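PDB 2NLZ: cephalosporin acylase from Bacillus halodurans, which probably cleaves amide bonds of cephalosporin or gamma-glutamyl compounds as a gamma-glutamyltranspeptidase-family Ntn hydrolase, although its true substrate is not established. Local coordinates for residues D[17-22]-D[534-539]; D[88-93]-D[414-419]; D[257-262]-D[282-287]; D[307-312]-D[346-351]; D[372-377]-D[421-426]. The protein carries 1 engineered substitution. All blocks are in the same frame, centred on the assembly; numbering follows the deposited sequence.

Contact 1 of 5, residues D[17-22]-D[534-539]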
# COMPACT_ATOMS: atom_id res chain seq x y z
N ASN D 17 -12.27 -14.27 3.54
CA ASN D 17 -12.10 -15.58 2.92
C ASN D 17 -13.35 -15.99 2.14
O ASN D 17 -14.46 -15.59 2.51
CB ASN D 17 -11.73 -16.65 3.95
CG ASN D 17 -10.25 -16.59 4.35
OD1 ASN D 17 -9.45 -15.83 3.79
ND2 ASN D 17 -9.87 -17.42 5.32
N VAL D 18 -13.16 -16.76 1.07
CA VAL D 18 -14.28 -17.33 0.30
C VAL D 18 -15.07 -18.22 1.22
O VAL D 18 -14.48 -18.97 2.01
CB VAL D 18 -13.79 -18.15 -0.93
CG1 VAL D 18 -14.96 -18.79 -1.68
CG2 VAL D 18 -12.99 -17.26 -1.88
N VAL D 19 -16.39 -18.11 1.15
CA VAL D 19 -17.28 -18.93 1.97
C VAL D 19 -17.69 -20.19 1.20
O VAL D 19 -18.04 -20.12 0.01
CB VAL D 19 -18.52 -18.10 2.43
CG1 VAL D 19 -19.64 -19.00 2.93
CG2 VAL D 19 -18.10 -17.08 3.51
N TYR D 20 -17.60 -21.34 1.88
CA TYR D 20 -17.95 -22.64 1.28
C TYR D 20 -19.19 -23.32 1.87
O TYR D 20 -19.42 -23.29 3.09
CB TYR D 20 -16.76 -23.60 1.30
CG TYR D 20 -15.71 -23.28 0.26
CD1 TYR D 20 -15.71 -23.93 -0.97
CD2 TYR D 20 -14.73 -22.32 0.50
CE1 TYR D 20 -14.76 -23.63 -1.92
CE2 TYR D 20 -13.79 -22.02 -0.45
CZ TYR D 20 -13.81 -22.68 -1.65
OH TYR D 20 -12.86 -22.38 -2.59
N ALA D 21 -19.99 -23.93 1.00
CA ALA D 21 -21.18 -24.67 1.43
C ALA D 21 -21.53 -25.79 0.46
O ALA D 21 -20.95 -25.89 -0.63
CB ALA D 21 -22.37 -23.73 1.58
N LYS D 22 -22.48 -26.62 0.86
CA LYS D 22 -22.94 -27.71 0.02
C LYS D 22 -24.45 -27.67 -0.12
O LYS D 22 -24.96 -27.75 -1.23
CB LYS D 22 -22.50 -29.06 0.59
CG LYS D 22 -21.14 -29.53 0.10
CD LYS D 22 -21.16 -29.94 -1.37
CE LYS D 22 -21.94 -31.23 -1.61
NZ LYS D 22 -21.23 -32.43 -1.09
N GLY D 534 -23.01 -6.78 4.69
CA GLY D 534 -23.52 -7.88 3.88
C GLY D 534 -22.88 -9.20 4.25
O GLY D 534 -21.97 -9.26 5.10
N GLN D 535 -23.34 -10.27 3.61
CA GLN D 535 -22.92 -11.58 4.05
C GLN D 535 -23.11 -12.60 2.97
O GLN D 535 -24.09 -12.53 2.22
CB GLN D 535 -23.76 -11.97 5.26
CG GLN D 535 -23.10 -12.94 6.20
CD GLN D 535 -23.97 -13.26 7.39
OE1 GLN D 535 -25.13 -13.63 7.24
NE2 GLN D 535 -23.42 -13.13 8.58
N VAL D 536 -22.16 -13.53 2.87
CA VAL D 536 -22.42 -14.83 2.26
C VAL D 536 -22.54 -15.80 3.41
O VAL D 536 -21.64 -15.88 4.26
CB VAL D 536 -21.26 -15.38 1.40
CG1 VAL D 536 -21.82 -16.28 0.33
CG2 VAL D 536 -20.47 -14.29 0.79
N ALA D 537 -23.63 -16.55 3.45
CA ALA D 537 -23.79 -17.49 4.54
C ALA D 537 -24.08 -18.88 4.02
O ALA D 537 -24.73 -19.05 2.99
CB ALA D 537 -24.87 -17.03 5.50
N ALA D 538 -23.59 -19.86 4.76
CA ALA D 538 -23.82 -21.28 4.48
C ALA D 538 -25.00 -21.87 5.26
O ALA D 538 -25.35 -21.39 6.34
CB ALA D 538 -22.56 -22.06 4.81
N TRP D 539 -25.60 -22.91 4.70
CA TRP D 539 -26.53 -23.77 5.45
C TRP D 539 -26.27 -25.24 5.13
O TRP D 539 -26.13 -25.60 3.97
CB TRP D 539 -27.98 -23.42 5.14
CG TRP D 539 -28.94 -24.38 5.76
CD1 TRP D 539 -29.24 -24.51 7.08
CD2 TRP D 539 -29.71 -25.37 5.07
NE1 TRP D 539 -30.17 -25.51 7.26
CE2 TRP D 539 -30.48 -26.05 6.04
CE3 TRP D 539 -29.84 -25.74 3.73
CZ2 TRP D 539 -31.36 -27.07 5.71
CZ3 TRP D 539 -30.72 -26.76 3.40
CH2 TRP D 539 -31.46 -27.42 4.39
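V19 and V536 meet flank to flank, CB of V19 lying 4.0 Å from CB of V536, while the two side chains run past each other in opposite directions. Both methyls of V19 come down beside the same backbone atom: CG2 lies 3.8 Å from O of V536, and CG1 is at a similar separation. With CG1 of V19 anti to the backbone N (chi1 163°) and CG2 beside that N, the isopropyl group presents its two prongs to the carbonyl. Two residues further along each chain the contact shrinks to alanines, and CB of A21 meets CB of A538 at 3.6 Å. The same methyl of A538 also rests 3.8 Å from O of Y20. Small residues here let the backbones close in, from 6.6 Å between CA of V19 and CA of V536 to 5.3 Å between CA of A21 and CA of A538.

No hydrogen bond joins the two strands, which cross at 29°; this is face packing between sheet layers. M25 touches both valines and T528 adds to the cover of V536. Each strand finds its backbone partners in its own layer: 19-21 pairs with strand 524-528, and 535-538 with strand 24-28. Beyond the second layer, A537 and W539 pack on helix 31-42, whereas Y20 reaches P157 of the second subunit.

Contact 2 of 5, residues D[88-93]-D[414-419]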
# COMPACT_ATOMS: atom_id res chain seq x y z
N SER D 88 -40.85 -6.61 -14.51
CA SER D 88 -40.89 -5.17 -14.74
C SER D 88 -42.28 -4.74 -15.16
O SER D 88 -42.83 -5.27 -16.13
CB SER D 88 -39.89 -4.78 -15.82
OG SER D 88 -40.06 -3.43 -16.22
N GLY D 89 -42.84 -3.79 -14.43
CA GLY D 89 -44.17 -3.30 -14.74
C GLY D 89 -44.18 -2.23 -15.81
O GLY D 89 -43.18 -1.53 -16.01
N ARG D 90 -45.31 -2.09 -16.49
CA ARG D 90 -45.42 -1.12 -17.57
C ARG D 90 -45.94 0.23 -17.08
O ARG D 90 -46.38 0.35 -15.93
CB ARG D 90 -46.23 -1.69 -18.74
CG ARG D 90 -47.56 -2.36 -18.37
CD ARG D 90 -47.79 -3.65 -19.18
NE ARG D 90 -47.13 -3.63 -20.48
CZ ARG D 90 -46.70 -4.70 -21.15
NH1 ARG D 90 -46.11 -4.55 -22.32
NH2 ARG D 90 -46.84 -5.92 -20.65
N ALA D 91 -45.87 1.24 -17.95
CA ALA D 91 -46.31 2.60 -17.66
C ALA D 91 -47.82 2.65 -17.60
O ALA D 91 -48.48 1.87 -18.29
CB ALA D 91 -45.81 3.55 -18.73
N PRO D 92 -48.37 3.55 -16.77
CA PRO D 92 -49.81 3.76 -16.70
C PRO D 92 -50.43 4.04 -18.07
O PRO D 92 -49.80 4.67 -18.92
CB PRO D 92 -49.95 4.99 -15.81
CG PRO D 92 -48.76 4.95 -14.95
CD PRO D 92 -47.65 4.42 -15.82
N MET D 93 -51.66 3.58 -18.26
CA MET D 93 -52.31 3.65 -19.57
C MET D 93 -52.73 5.07 -19.91
O MET D 93 -52.96 5.40 -21.08
CB MET D 93 -53.49 2.69 -19.62
CG MET D 93 -53.78 2.14 -21.01
SD MET D 93 -52.45 1.10 -21.65
CE MET D 93 -52.72 -0.42 -20.73
N GLY D 414 -48.63 1.99 -21.33
CA GLY D 414 -48.61 0.53 -21.29
C GLY D 414 -47.32 -0.09 -21.78
O GLY D 414 -47.26 -1.28 -22.05
N LYS D 415 -46.29 0.74 -21.90
CA LYS D 415 -44.98 0.29 -22.34
C LYS D 415 -44.06 0.20 -21.12
O LYS D 415 -44.18 1.02 -20.21
CB LYS D 415 -44.43 1.28 -23.36
CG LYS D 415 -43.00 1.03 -23.82
CD LYS D 415 -42.51 2.20 -24.66
CE LYS D 415 -41.26 1.84 -25.42
NZ LYS D 415 -40.71 3.00 -26.15
N ARG D 416 -43.17 -0.78 -21.07
CA ARG D 416 -42.16 -0.78 -20.01
C ARG D 416 -40.81 -0.31 -20.54
O ARG D 416 -40.45 -0.59 -21.69
CB ARG D 416 -42.08 -2.13 -19.29
CG ARG D 416 -41.92 -3.28 -20.22
CD ARG D 416 -42.90 -4.39 -19.91
NE ARG D 416 -42.84 -5.40 -20.96
CZ ARG D 416 -42.49 -6.66 -20.76
NH1 ARG D 416 -42.17 -7.09 -19.54
NH2 ARG D 416 -42.46 -7.51 -21.78
N THR D 417 -40.08 0.43 -19.70
CA THR D 417 -38.89 1.15 -20.14
C THR D 417 -37.59 0.36 -20.06
O THR D 417 -37.53 -0.69 -19.41
CB THR D 417 -38.68 2.44 -19.32
OG1 THR D 417 -37.47 3.08 -19.75
CG2 THR D 417 -38.60 2.13 -17.84
N TYR D 418 -36.57 0.88 -20.75
CA TYR D 418 -35.18 0.54 -20.53
C TYR D 418 -34.96 0.44 -19.03
O TYR D 418 -35.20 1.41 -18.29
CB TYR D 418 -34.30 1.65 -21.12
CG TYR D 418 -32.80 1.48 -20.99
CD1 TYR D 418 -32.13 1.91 -19.85
CD2 TYR D 418 -32.05 0.91 -22.01
CE1 TYR D 418 -30.76 1.76 -19.73
CE2 TYR D 418 -30.68 0.75 -21.90
CZ TYR D 418 -30.04 1.18 -20.76
OH TYR D 418 -28.68 1.04 -20.64
N HIS D 419 -34.51 -0.73 -18.58
CA HIS D 419 -34.40 -1.04 -17.16
C HIS D 419 -32.95 -1.30 -16.78
O HIS D 419 -32.26 -2.03 -17.48
CB HIS D 419 -35.25 -2.26 -16.82
CG HIS D 419 -36.02 -2.13 -15.55
ND1 HIS D 419 -35.44 -2.30 -14.31
CD2 HIS D 419 -37.32 -1.84 -15.32
CE1 HIS D 419 -36.36 -2.13 -13.37
NE2 HIS D 419 -37.51 -1.84 -13.96
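R90 reaches over G414 and donates a hydrogen bond from NE to O of G414 (2.8 Å, 160° at the hydrogen), which lies close to the guanidinium plane. Beside it, in the tight part, the backbones lock together, with N of A91 bonded to O of K415 at 2.8 Å. A weak bond returns from N of G414 to O of A91. CD of R416 sits 4.0 Å above the centre of one face of the R90 guanidinium. E317 probably balances both charges: it forms a salt bridge with NE of R416 and a long, weak ion pair with NH1 of R90. Replacing R90 by an alanine would probably leave O of G414 without this donor and uncover one side of R416. The loose side is M93, exposed and poorly ordered, whose SD lies near CA of G414. The loops run roughly antiparallel; 88-93 follows strand 81-87, while H419 of 414-419 stacks edge-to-face with F73 of strand 71-78 and Y418 packs on helix 294-314.

Contact 3 of 5, residues D[257-262]-D[282-287]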
# COMPACT_ATOMS: atom_id res chain seq x y z
N ILE D 257 -24.01 -15.17 -24.61
CA ILE D 257 -22.85 -14.95 -25.44
C ILE D 257 -21.89 -16.07 -25.05
O ILE D 257 -21.87 -16.47 -23.88
CB ILE D 257 -22.23 -13.54 -25.15
CG1 ILE D 257 -22.82 -12.49 -26.09
CG2 ILE D 257 -20.69 -13.56 -25.18
CD1 ILE D 257 -22.86 -12.90 -27.57
N ASP D 258 -21.15 -16.60 -26.02
CA ASP D 258 -20.06 -17.51 -25.69
C ASP D 258 -18.85 -16.67 -25.36
O ASP D 258 -18.31 -16.00 -26.23
CB ASP D 258 -19.74 -18.46 -26.84
CG ASP D 258 -18.72 -19.53 -26.45
OD1 ASP D 258 -17.52 -19.21 -26.32
OD2 ASP D 258 -19.13 -20.69 -26.29
N TYR D 259 -18.45 -16.68 -24.09
CA TYR D 259 -17.23 -15.99 -23.68
C TYR D 259 -16.15 -16.98 -23.24
O TYR D 259 -16.09 -17.40 -22.07
CB TYR D 259 -17.49 -14.93 -22.60
CG TYR D 259 -16.32 -13.99 -22.42
CD1 TYR D 259 -16.10 -12.96 -23.33
CD2 TYR D 259 -15.42 -14.15 -21.37
CE1 TYR D 259 -15.02 -12.11 -23.19
CE2 TYR D 259 -14.34 -13.30 -21.22
CZ TYR D 259 -14.14 -12.28 -22.14
OH TYR D 259 -13.06 -11.42 -22.02
N ARG D 260 -15.32 -17.36 -24.22
CA ARG D 260 -14.17 -18.24 -24.02
C ARG D 260 -14.56 -19.58 -23.42
O ARG D 260 -13.91 -20.07 -22.49
CB ARG D 260 -13.09 -17.54 -23.17
CG ARG D 260 -12.99 -16.07 -23.47
CD ARG D 260 -11.64 -15.52 -23.18
NE ARG D 260 -11.61 -14.07 -23.34
CZ ARG D 260 -11.27 -13.45 -24.46
NH1 ARG D 260 -10.93 -14.15 -25.53
NH2 ARG D 260 -11.28 -12.12 -24.52
N GLY D 261 -15.64 -20.15 -23.97
CA GLY D 261 -16.14 -21.47 -23.56
C GLY D 261 -17.33 -21.43 -22.63
O GLY D 261 -18.20 -22.31 -22.67
N TYR D 262 -17.35 -20.41 -21.77
CA TYR D 262 -18.45 -20.15 -20.86
C TYR D 262 -19.58 -19.46 -21.61
O TYR D 262 -19.38 -18.93 -22.71
CB TYR D 262 -17.98 -19.25 -19.71
CG TYR D 262 -16.99 -19.89 -18.75
CD1 TYR D 262 -17.41 -20.40 -17.53
CD2 TYR D 262 -15.63 -19.96 -19.07
CE1 TYR D 262 -16.51 -20.98 -16.65
CE2 TYR D 262 -14.71 -20.54 -18.20
CZ TYR D 262 -15.16 -21.05 -16.99
OH TYR D 262 -14.28 -21.63 -16.10
N ILE D 282 -17.49 -7.68 -28.10
CA ILE D 282 -16.45 -6.83 -28.68
C ILE D 282 -15.07 -7.21 -28.12
O ILE D 282 -14.13 -7.44 -28.87
CB ILE D 282 -16.74 -5.33 -28.40
CG1 ILE D 282 -18.03 -4.89 -29.11
CG2 ILE D 282 -15.61 -4.47 -28.90
CD1 ILE D 282 -18.63 -3.59 -28.58
N VAL D 283 -14.98 -7.32 -26.80
CA VAL D 283 -13.70 -7.55 -26.14
C VAL D 283 -13.16 -8.98 -26.37
O VAL D 283 -11.96 -9.22 -26.29
CB VAL D 283 -13.78 -7.18 -24.62
CG1 VAL D 283 -13.93 -8.41 -23.72
CG2 VAL D 283 -12.57 -6.38 -24.22
N LYS D 284 -14.07 -9.90 -26.69
CA LYS D 284 -13.80 -11.31 -27.03
C LYS D 284 -12.69 -11.52 -28.07
O LYS D 284 -11.98 -12.52 -28.01
CB LYS D 284 -15.09 -11.90 -27.59
CG LYS D 284 -15.25 -13.38 -27.51
CD LYS D 284 -16.74 -13.69 -27.56
CE LYS D 284 -17.22 -14.19 -28.92
NZ LYS D 284 -17.36 -15.68 -28.92
N GLY D 285 -12.58 -10.60 -29.02
CA GLY D 285 -11.61 -10.71 -30.11
C GLY D 285 -10.18 -10.38 -29.74
O GLY D 285 -9.26 -10.67 -30.51
N PHE D 286 -9.98 -9.76 -28.59
CA PHE D 286 -8.64 -9.55 -28.05
C PHE D 286 -8.26 -10.65 -27.07
O PHE D 286 -9.12 -11.23 -26.40
CB PHE D 286 -8.57 -8.22 -27.31
CG PHE D 286 -9.01 -7.03 -28.11
CD1 PHE D 286 -8.36 -6.68 -29.29
CD2 PHE D 286 -10.04 -6.22 -27.64
CE1 PHE D 286 -8.75 -5.55 -30.02
CE2 PHE D 286 -10.44 -5.09 -28.36
CZ PHE D 286 -9.80 -4.75 -29.55
N GLU D 287 -6.97 -10.94 -26.99
CA GLU D 287 -6.44 -11.79 -25.93
C GLU D 287 -5.96 -10.87 -24.80
O GLU D 287 -5.80 -9.66 -25.01
CB GLU D 287 -5.29 -12.67 -26.45
CG GLU D 287 -5.63 -13.54 -27.69
CD GLU D 287 -6.66 -14.62 -27.40
OE1 GLU D 287 -6.66 -15.18 -26.29
OE2 GLU D 287 -7.48 -14.90 -28.31
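R260 reaches across to the turn 283-286 and grips its carbonyls. From CB the chain turns so that CG lies beside the backbone N (chi1 -36°), which sets CG 3.7 Å above one face of the Y259 ring, toward its rim. The chain then runs extended to NE, which forms a salt bridge with D457. At the tip, NH1 gives a weak bond to O of K284. NH2 divides its protons between OH of Y259 (3.1 Å) and O of F286 (3.0 Å), the latter approached almost in line with its C=O bond. D457 also receives the hydroxyl of Y259, which probably helps to fix the ring over which the arginine lies. At the edge of that ring, OH of Y259 is 3.6 Å from CG1 of V283. K284 answers in the reverse direction: bent at chi3 and chi4, its chain brings NZ to O of D258, 2.9 Å away. Within 257-262, OD1 of D258 accepts from N of G261, an Asx motif, and R260 and G261 are the central residues of a type I' turn, the tight two-residue connection of a beta-hairpin between strands 250-259 and 262-266.

Contact 4 of 5, residues D[307-312]-D[346-351]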
# COMPACT_ATOMS: atom_id res chain seq x y z
N ALA D 307 -20.57 -0.46 -26.62
CA ALA D 307 -21.76 -1.23 -26.30
C ALA D 307 -22.81 -0.42 -25.55
O ALA D 307 -24.02 -0.61 -25.77
CB ALA D 307 -21.36 -2.46 -25.48
N PHE D 308 -22.37 0.47 -24.68
CA PHE D 308 -23.30 1.19 -23.82
C PHE D 308 -24.11 2.22 -24.60
O PHE D 308 -25.30 2.42 -24.32
CB PHE D 308 -22.58 1.84 -22.63
CG PHE D 308 -23.32 1.72 -21.33
CD1 PHE D 308 -24.65 2.12 -21.22
CD2 PHE D 308 -22.69 1.21 -20.20
CE1 PHE D 308 -25.34 2.00 -20.01
CE2 PHE D 308 -23.37 1.09 -18.98
CZ PHE D 308 -24.70 1.48 -18.89
N VAL D 309 -23.47 2.87 -25.57
CA VAL D 309 -24.18 3.86 -26.38
C VAL D 309 -25.11 3.17 -27.38
O VAL D 309 -26.11 3.74 -27.83
CB VAL D 309 -23.23 4.86 -27.06
CG1 VAL D 309 -23.98 6.14 -27.39
CG2 VAL D 309 -22.10 5.21 -26.14
N ASP D 310 -24.79 1.92 -27.70
CA ASP D 310 -25.68 1.07 -28.47
C ASP D 310 -26.88 0.70 -27.66
O ASP D 310 -28.01 0.90 -28.09
CB ASP D 310 -24.98 -0.19 -28.94
CG ASP D 310 -24.19 0.02 -30.20
OD1 ASP D 310 -24.42 1.06 -30.86
OD2 ASP D 310 -23.35 -0.83 -30.53
N GLY D 311 -26.64 0.16 -26.47
CA GLY D 311 -27.72 -0.24 -25.56
C GLY D 311 -28.65 0.90 -25.20
O GLY D 311 -29.86 0.70 -25.09
N MET D 312 -28.10 2.10 -25.04
CA MET D 312 -28.89 3.28 -24.70
C MET D 312 -29.72 3.77 -25.88
O MET D 312 -30.78 4.38 -25.69
CB MET D 312 -28.00 4.40 -24.17
CG MET D 312 -27.99 4.51 -22.66
SD MET D 312 -26.42 5.18 -22.11
CE MET D 312 -26.95 6.31 -20.81
N LEU D 346 -11.44 6.73 -27.61
CA LEU D 346 -12.48 7.18 -28.54
C LEU D 346 -13.61 7.95 -27.87
O LEU D 346 -13.84 7.81 -26.67
CB LEU D 346 -13.03 5.98 -29.33
CG LEU D 346 -13.58 4.77 -28.56
CD1 LEU D 346 -15.07 4.86 -28.30
CD2 LEU D 346 -13.25 3.46 -29.26
N THR D 347 -14.31 8.77 -28.65
CA THR D 347 -15.57 9.37 -28.22
C THR D 347 -16.65 8.42 -28.72
O THR D 347 -16.72 8.15 -29.92
CB THR D 347 -15.75 10.79 -28.81
OG1 THR D 347 -14.57 11.56 -28.58
CG2 THR D 347 -16.94 11.51 -28.19
N PRO D 348 -17.49 7.89 -27.81
CA PRO D 348 -18.37 6.77 -28.17
C PRO D 348 -19.66 7.17 -28.89
O PRO D 348 -20.38 8.05 -28.43
CB PRO D 348 -18.66 6.12 -26.82
CG PRO D 348 -18.57 7.23 -25.84
CD PRO D 348 -17.68 8.30 -26.41
N GLU D 349 -19.93 6.51 -30.02
CA GLU D 349 -21.13 6.77 -30.82
C GLU D 349 -21.87 5.46 -31.12
O GLU D 349 -21.23 4.40 -31.18
CB GLU D 349 -20.76 7.48 -32.13
CG GLU D 349 -20.16 8.88 -31.99
CD GLU D 349 -21.16 9.94 -31.51
OE1 GLU D 349 -22.38 9.75 -31.67
OE2 GLU D 349 -20.71 10.97 -30.97
N PRO D 350 -23.20 5.51 -31.31
CA PRO D 350 -23.97 4.32 -31.65
C PRO D 350 -23.63 3.76 -33.02
O PRO D 350 -23.09 4.47 -33.86
CB PRO D 350 -25.42 4.82 -31.65
CG PRO D 350 -25.39 6.09 -30.89
CD PRO D 350 -24.07 6.69 -31.18
N GLY D 351 -23.95 2.49 -33.25
CA GLY D 351 -23.65 1.81 -34.51
C GLY D 351 -24.87 1.57 -35.38
O GLY D 351 -25.69 2.46 -35.57
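V309 carries the apolar half of this contact, spreading its two methyls over two prolines. CG2 of V309 lies 3.6 Å from CB of P348, the side chains crossing at about a right angle, and CG1 of V309 meets CG of P350 at 3.8 Å. CG1 stands anti to the backbone N and CG2 beside it (chi1 -157°), an arrangement that sends one branch to each ring. The polar half belongs to D310. Its OD1 accepts a hydrogen bond from N of G351 at 2.8 Å through the syn lone pair, with 151° at the hydrogen. The other oxygen, OD2, is hydrogen-bonded by OH of Y333 and held in a salt bridge by R337, so the carboxylate is gripped from both ends. R337 also donates to O of E349, tying the loop to the same cluster; E278 comes close to OD2 of D310, and the positive charge of R337 probably offsets the two acids. With an alanine at D310, N of G351 would probably lose its acceptor and R337 part of the charge that balances it. The loop 346-351, between helix 331-338 and strand 359-365, thus lies along helix 294-314, where A307 and F308 turn instead to helix 274-283 and F308 also packs against helix 444-457.

Contact 5 of 5, residues D[372-377]-D[421-426]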
# COMPACT_ATOMS: atom_id res chain seq x y z
N SER D 372 -30.32 -15.84 -9.41
CA SER D 372 -29.87 -14.46 -9.46
C SER D 372 -31.11 -13.58 -9.38
O SER D 372 -31.94 -13.59 -10.29
CB SER D 372 -29.17 -14.23 -10.80
OG SER D 372 -28.54 -12.96 -10.87
N PHE D 373 -31.26 -12.83 -8.29
CA PHE D 373 -32.44 -12.01 -8.06
C PHE D 373 -32.05 -10.59 -7.79
O PHE D 373 -31.11 -10.34 -7.03
CB PHE D 373 -33.26 -12.51 -6.87
CG PHE D 373 -34.61 -11.87 -6.75
CD1 PHE D 373 -35.72 -12.46 -7.35
CD2 PHE D 373 -34.79 -10.68 -6.04
CE1 PHE D 373 -36.98 -11.87 -7.25
CE2 PHE D 373 -36.05 -10.09 -5.94
CZ PHE D 373 -37.15 -10.68 -6.54
N ILE D 374 -32.80 -9.65 -8.35
CA ILE D 374 -32.53 -8.24 -8.16
C ILE D 374 -33.83 -7.43 -8.20
O ILE D 374 -34.71 -7.70 -9.02
CB ILE D 374 -31.49 -7.80 -9.21
CG1 ILE D 374 -30.98 -6.38 -8.95
CG2 ILE D 374 -32.03 -7.96 -10.60
CD1 ILE D 374 -29.65 -6.12 -9.60
N GLN D 375 -33.98 -6.46 -7.29
CA GLN D 375 -35.14 -5.55 -7.33
C GLN D 375 -34.78 -4.13 -6.92
O GLN D 375 -33.85 -3.94 -6.14
CB GLN D 375 -36.33 -6.08 -6.50
CG GLN D 375 -36.14 -6.09 -5.01
CD GLN D 375 -37.27 -6.73 -4.26
OE1 GLN D 375 -37.93 -7.64 -4.76
NE2 GLN D 375 -37.50 -6.27 -3.04
N SER D 376 -35.52 -3.15 -7.43
CA SER D 376 -35.22 -1.74 -7.16
C SER D 376 -36.42 -0.80 -7.29
O SER D 376 -37.36 -1.06 -8.04
CB SER D 376 -34.08 -1.27 -8.07
OG SER D 376 -33.89 0.13 -8.03
N ASN D 377 -36.36 0.30 -6.55
CA ASN D 377 -37.25 1.44 -6.72
C ASN D 377 -36.66 2.48 -7.66
O ASN D 377 -37.08 3.64 -7.67
CB ASN D 377 -37.55 2.07 -5.37
CG ASN D 377 -38.87 1.61 -4.79
OD1 ASN D 377 -39.49 0.69 -5.32
ND2 ASN D 377 -39.32 2.25 -3.71
N ILE D 421 -31.68 -2.51 -13.71
CA ILE D 421 -31.60 -3.73 -12.95
C ILE D 421 -31.31 -4.94 -13.84
O ILE D 421 -32.09 -5.27 -14.74
CB ILE D 421 -32.94 -3.97 -12.30
CG1 ILE D 421 -33.09 -3.15 -11.04
CG2 ILE D 421 -33.15 -5.41 -11.92
CD1 ILE D 421 -34.43 -3.49 -10.42
N ILE D 422 -30.18 -5.60 -13.59
CA ILE D 422 -29.81 -6.77 -14.39
C ILE D 422 -29.19 -7.92 -13.56
O ILE D 422 -28.09 -7.79 -13.02
CB ILE D 422 -28.89 -6.40 -15.61
CG1 ILE D 422 -27.56 -5.75 -15.18
CG2 ILE D 422 -29.64 -5.48 -16.61
CD1 ILE D 422 -26.51 -5.68 -16.29
N PRO D 423 -29.91 -9.04 -13.47
CA PRO D 423 -29.36 -10.21 -12.80
C PRO D 423 -28.61 -11.06 -13.81
O PRO D 423 -29.08 -11.27 -14.94
CB PRO D 423 -30.60 -10.95 -12.32
CG PRO D 423 -31.68 -10.58 -13.31
CD PRO D 423 -31.27 -9.28 -13.99
N GLY D 424 -27.45 -11.56 -13.42
CA GLY D 424 -26.63 -12.32 -14.35
C GLY D 424 -26.52 -13.77 -13.96
O GLY D 424 -26.67 -14.11 -12.79
N PHE D 425 -26.26 -14.62 -14.95
CA PHE D 425 -25.95 -16.02 -14.68
C PHE D 425 -24.83 -16.53 -15.55
O PHE D 425 -24.74 -16.19 -16.73
CB PHE D 425 -27.19 -16.89 -14.87
CG PHE D 425 -27.19 -18.13 -14.00
CD1 PHE D 425 -27.87 -18.12 -12.79
CD2 PHE D 425 -26.53 -19.29 -14.39
CE1 PHE D 425 -27.88 -19.25 -11.98
CE2 PHE D 425 -26.54 -20.42 -13.59
CZ PHE D 425 -27.22 -20.40 -12.38
N LEU D 426 -23.97 -17.35 -14.96
CA LEU D 426 -22.86 -17.95 -15.68
C LEU D 426 -22.99 -19.47 -15.79
O LEU D 426 -23.39 -20.15 -14.84
CB LEU D 426 -21.52 -17.56 -15.05
CG LEU D 426 -20.22 -17.86 -15.83
CD1 LEU D 426 -20.26 -17.29 -17.25
CD2 LEU D 426 -19.00 -17.34 -15.08
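S372 begins the contact with a hydrogen bond from OG to O of G424, 2.9 Å long, the donor tilted 28° from the carbonyl plane. OG stands anti to the backbone N (chi1 -172°), which aims it across the gap, and Y360 forms a further hydrogen bond with this buried hydroxyl. CB of P423 lies beside the same group. F373 turns the other way, toward A72 of strand 71-78. I374 points back across: its CG2 packs 3.7 Å from CD of P423, the side chains at about a right angle, and it meets I421 as well, the two isoleucines sliding past each other in opposite directions. CD1 of I374 extends to within 4.1 Å of N of I422. The segments run nearly antiparallel, yet they belong to different layers: 370-376 pairs with strands 71-78 and 359-365, and 424-428 with 431-438 and 262-266. Such packing of two antiparallel sheets, face against face, is the core of the alpha-beta-beta-alpha sandwich of Ntn hydrolases. Q375 faces out of the interface, its amide bonded to W126 and N66. S376 returns to it, CB lying 3.7 Å from CG1 of I421, with CD1 of I421 also touching C of Q375.

In the fold
Contacts 1 and 5 both join the two beta layers of the Ntn-hydrolase sandwich, contact 5 about 5 Å from the centre of the chain and contact 1, between the outermost strands of this chain, about 21 Å from it. Contact 2 lies across the chain's centre from contact 1, about 36 Å between centres, and its second segment runs almost directly into that of contact 5. Helix 294-314 connects the rest: Y418 of contact 2 packs on F308 and G311 of contact 4, while I282 of contact 3 touches A307. Y262 of contact 3 meets L426 of contact 5. T358, by family analogy perhaps the N-terminal nucleophile, touches I374, so contact 5 probably adjoins the active site.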